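Local atomic coordinates of Alr4995 protein (Nostoc sp., PDB entry 6LRG), a protein that probably hydrolyses arginine to ornithine, ammonia and carbon dioxide as an ArgZ-type arginine dihydrolase, and carries a C-terminal Rossmann-fold region. Residues N22-G27 with R165-D170. Sequence-based numbering, arbitrary orientation.
Sequences NPWMEG and RFYHLD. With ORN (L-ornithine), chain E.
Asn22 and Tyr167 both set CG between the backbone N and the carbonyl carbon (chi1 62° in Tyr167), which lays the asparagine amide over one face of the tyrosine ring. The two loops line the ornithine site of the guanidine-modifying enzyme domain, the fold of dimethylarginine dimethylhydrolase. Asn22 CB sits 3.8 Å from the centroid of the Tyr167 ring, a CH-pi contact, and the amide and ring planes differ by just 13°. From this stack Asn22 ND2 donates to the ligand OXT at 3.1 Å and also bonds Ala258, while Tyr167 OH, bonded to Gly259, rests 3.3 Å from ornithine CB. At the ligand's other end, its NE reaches His168 ND1 (3.0 Å), and Glu118 holds the far nitrogen of that imidazole. Farther from the ligand, Trp24 NE1 meets a lone pair of Arg165 O at 2.7 Å, in the carbonyl plane and nearly straight at 177°. A phenylalanine in place of Trp24 would probably leave Arg165 O without its indole N-H, the one hydrogen bond between the two loops. Trp479 of the second subunit meets the Trp24 ring, and Pro23 CG packs on Arg165 CA at 4.0 Å.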
loop_
_atom_site.group_PDB
_atom_site.type_symbol
_atom_site.label_atom_id
_atom_site.label_comp_id
_atom_site.label_asym_id
_atom_site.label_seq_id
_atom_site.Cartn_x
_atom_site.Cartn_y
_atom_site.Cartn_z
ATOM N N ASN B 22 29.336 -26.780 -6.434
ATOM C CA ASN B 22 28.246 -26.274 -7.255
ATOM C C ASN B 22 26.917 -26.656 -6.595
ATOM O O ASN B 22 26.882 -27.586 -5.788
ATOM C CB ASN B 22 28.349 -26.803 -8.685
ATOM C CG ASN B 22 27.908 -28.232 -8.803
ATOM O OD1 ASN B 22 26.717 -28.514 -8.896
ATOM N ND2 ASN B 22 28.870 -29.151 -8.807
ATOM N N PRO B 23 25.827 -25.937 -6.916
ATOM C CA PRO B 23 24.589 -26.114 -6.134
ATOM C C PRO B 23 24.012 -27.538 -6.139
ATOM O O PRO B 23 23.376 -27.933 -5.160
ATOM C CB PRO B 23 23.606 -25.132 -6.800
ATOM C CG PRO B 23 24.188 -24.846 -8.157
ATOM C CD PRO B 23 25.672 -24.903 -7.956
ATOM N N TRP B 24 24.234 -28.302 -7.203
ATOM C CA TRP B 24 23.684 -29.653 -7.269
ATOM C C TRP B 24 24.287 -30.563 -6.209
ATOM O O TRP B 24 23.648 -31.509 -5.759
ATOM C CB TRP B 24 23.907 -30.250 -8.648
ATOM C CG TRP B 24 23.337 -29.431 -9.738
ATOM C CD1 TRP B 24 23.912 -28.350 -10.335
ATOM C CD2 TRP B 24 22.071 -29.620 -10.377
ATOM N NE1 TRP B 24 23.084 -27.856 -11.314
ATOM C CE2 TRP B 24 21.946 -28.618 -11.359
ATOM C CE3 TRP B 24 21.031 -30.539 -10.216
ATOM C CZ2 TRP B 24 20.822 -28.511 -12.177
ATOM C CZ3 TRP B 24 19.915 -30.430 -11.025
ATOM C CH2 TRP B 24 19.819 -29.423 -11.994
ATOM N N MET B 25 25.517 -30.267 -5.802
ATOM C CA MET B 25 26.216 -31.094 -4.826
ATOM C C MET B 25 25.705 -30.871 -3.421
ATOM O O MET B 25 26.107 -31.579 -2.494
ATOM C CB MET B 25 27.720 -30.818 -4.853
ATOM C CG MET B 25 28.360 -31.004 -6.217
ATOM S SD MET B 25 30.100 -30.541 -6.203
ATOM C CE MET B 25 30.872 -32.055 -5.642
ATOM N N GLU B 26 24.837 -29.877 -3.258
ATOM C CA GLU B 26 24.358 -29.492 -1.935
ATOM C C GLU B 26 23.605 -30.643 -1.261
ATOM O O GLU B 26 22.656 -31.198 -1.826
ATOM C CB GLU B 26 23.474 -28.241 -2.028
ATOM C CG GLU B 26 22.948 -27.712 -0.681
ATOM C CD GLU B 26 24.035 -27.146 0.231
ATOM O OE1 GLU B 26 25.160 -26.874 -0.250
ATOM O OE2 GLU B 26 23.754 -26.970 1.441
ATOM N N GLY B 27 24.069 -31.011 -0.068
ATOM C CA GLY B 27 23.469 -32.075 0.717
ATOM C C GLY B 27 23.942 -33.477 0.370
ATOM O O GLY B 27 23.987 -34.345 1.246
ATOM N N ARG B 165 22.757 -22.688 -11.508
ATOM C CA ARG B 165 22.457 -24.097 -11.695
ATOM C C ARG B 165 23.224 -24.600 -12.905
ATOM O O ARG B 165 23.709 -25.733 -12.929
ATOM C CB ARG B 165 20.951 -24.320 -11.869
ATOM C CG ARG B 165 20.132 -24.156 -10.587
ATOM C CD ARG B 165 18.643 -24.341 -10.869
ATOM N NE ARG B 165 18.210 -23.484 -11.971
ATOM C CZ ARG B 165 17.005 -23.512 -12.526
ATOM N NH1 ARG B 165 16.084 -24.362 -12.095
ATOM N NH2 ARG B 165 16.724 -22.679 -13.516
ATOM N N PHE B 166 23.332 -23.732 -13.904
ATOM C CA PHE B 166 24.043 -24.031 -15.136
ATOM C C PHE B 166 25.344 -23.260 -15.162
ATOM O O PHE B 166 25.537 -22.355 -15.976
ATOM C CB PHE B 166 23.169 -23.694 -16.339
ATOM C CG PHE B 166 21.795 -24.291 -16.252
ATOM C CD1 PHE B 166 21.582 -25.623 -16.589
ATOM C CD2 PHE B 166 20.724 -23.538 -15.806
ATOM C CE1 PHE B 166 20.314 -26.188 -16.498
ATOM C CE2 PHE B 166 19.453 -24.097 -15.712
ATOM C CZ PHE B 166 19.250 -25.422 -16.056
ATOM N N TYR B 167 26.217 -23.644 -14.233
ATOM C CA TYR B 167 27.503 -23.012 -13.969
ATOM C C TYR B 167 28.568 -23.336 -15.034
ATOM O O TYR B 167 29.589 -22.651 -15.126
ATOM C CB TYR B 167 27.996 -23.440 -12.579
ATOM C CG TYR B 167 28.209 -24.929 -12.480
ATOM C CD1 TYR B 167 27.139 -25.793 -12.300
ATOM C CD2 TYR B 167 29.480 -25.473 -12.607
ATOM C CE1 TYR B 167 27.332 -27.157 -12.238
ATOM C CE2 TYR B 167 29.685 -26.829 -12.538
ATOM C CZ TYR B 167 28.611 -27.673 -12.354
ATOM O OH TYR B 167 28.822 -29.046 -12.303
ATOM N N HIS B 168 28.340 -24.394 -15.811
ATOM C CA HIS B 168 29.189 -24.713 -16.960
ATOM C C HIS B 168 28.394 -24.548 -18.235
ATOM O O HIS B 168 27.212 -24.863 -18.284
ATOM C CB HIS B 168 29.751 -26.141 -16.883
ATOM C CG HIS B 168 30.996 -26.263 -16.062
ATOM N ND1 HIS B 168 31.374 -27.439 -15.452
ATOM C CD2 HIS B 168 31.952 -25.354 -15.750
ATOM C CE1 HIS B 168 32.501 -27.248 -14.789
ATOM N NE2 HIS B 168 32.874 -25.994 -14.953
ATOM N N LEU B 169 29.054 -24.059 -19.271
ATOM C CA LEU B 169 28.422 -23.876 -20.568
ATOM C C LEU B 169 27.795 -25.149 -21.143
ATOM O O LEU B 169 26.750 -25.091 -21.787
ATOM C CB LEU B 169 29.443 -23.341 -21.558
ATOM C CG LEU B 169 28.855 -22.871 -22.879
ATOM C CD1 LEU B 169 27.852 -21.775 -22.583
ATOM C CD2 LEU B 169 29.960 -22.384 -23.822
ATOM N N ASP B 170 28.428 -26.299 -20.923
ATOM C CA ASP B 170 27.968 -27.528 -21.565
ATOM C C ASP B 170 26.738 -28.111 -20.875
ATOM O O ASP B 170 26.190 -29.119 -21.315
ATOM C CB ASP B 170 29.101 -28.562 -21.624
ATOM C CG ASP B 170 29.370 -29.244 -20.286
ATOM O OD1 ASP B 170 29.020 -28.687 -19.215
ATOM O OD2 ASP B 170 29.969 -30.344 -20.306
HETATM N N ORN E . 31.826 -31.519 -9.388
HETATM C CA ORN E . 32.233 -31.003 -10.659
HETATM C CB ORN E . 31.164 -31.237 -11.706
HETATM C CG ORN E . 31.642 -30.735 -13.051
HETATM C CD ORN E . 30.689 -31.176 -14.139
HETATM N NE ORN E . 30.829 -30.337 -15.289
HETATM C C ORN E . 32.517 -29.528 -10.499
HETATM O O ORN E . 33.424 -28.963 -11.164
HETATM O OXT ORN E . 31.848 -28.872 -9.664
#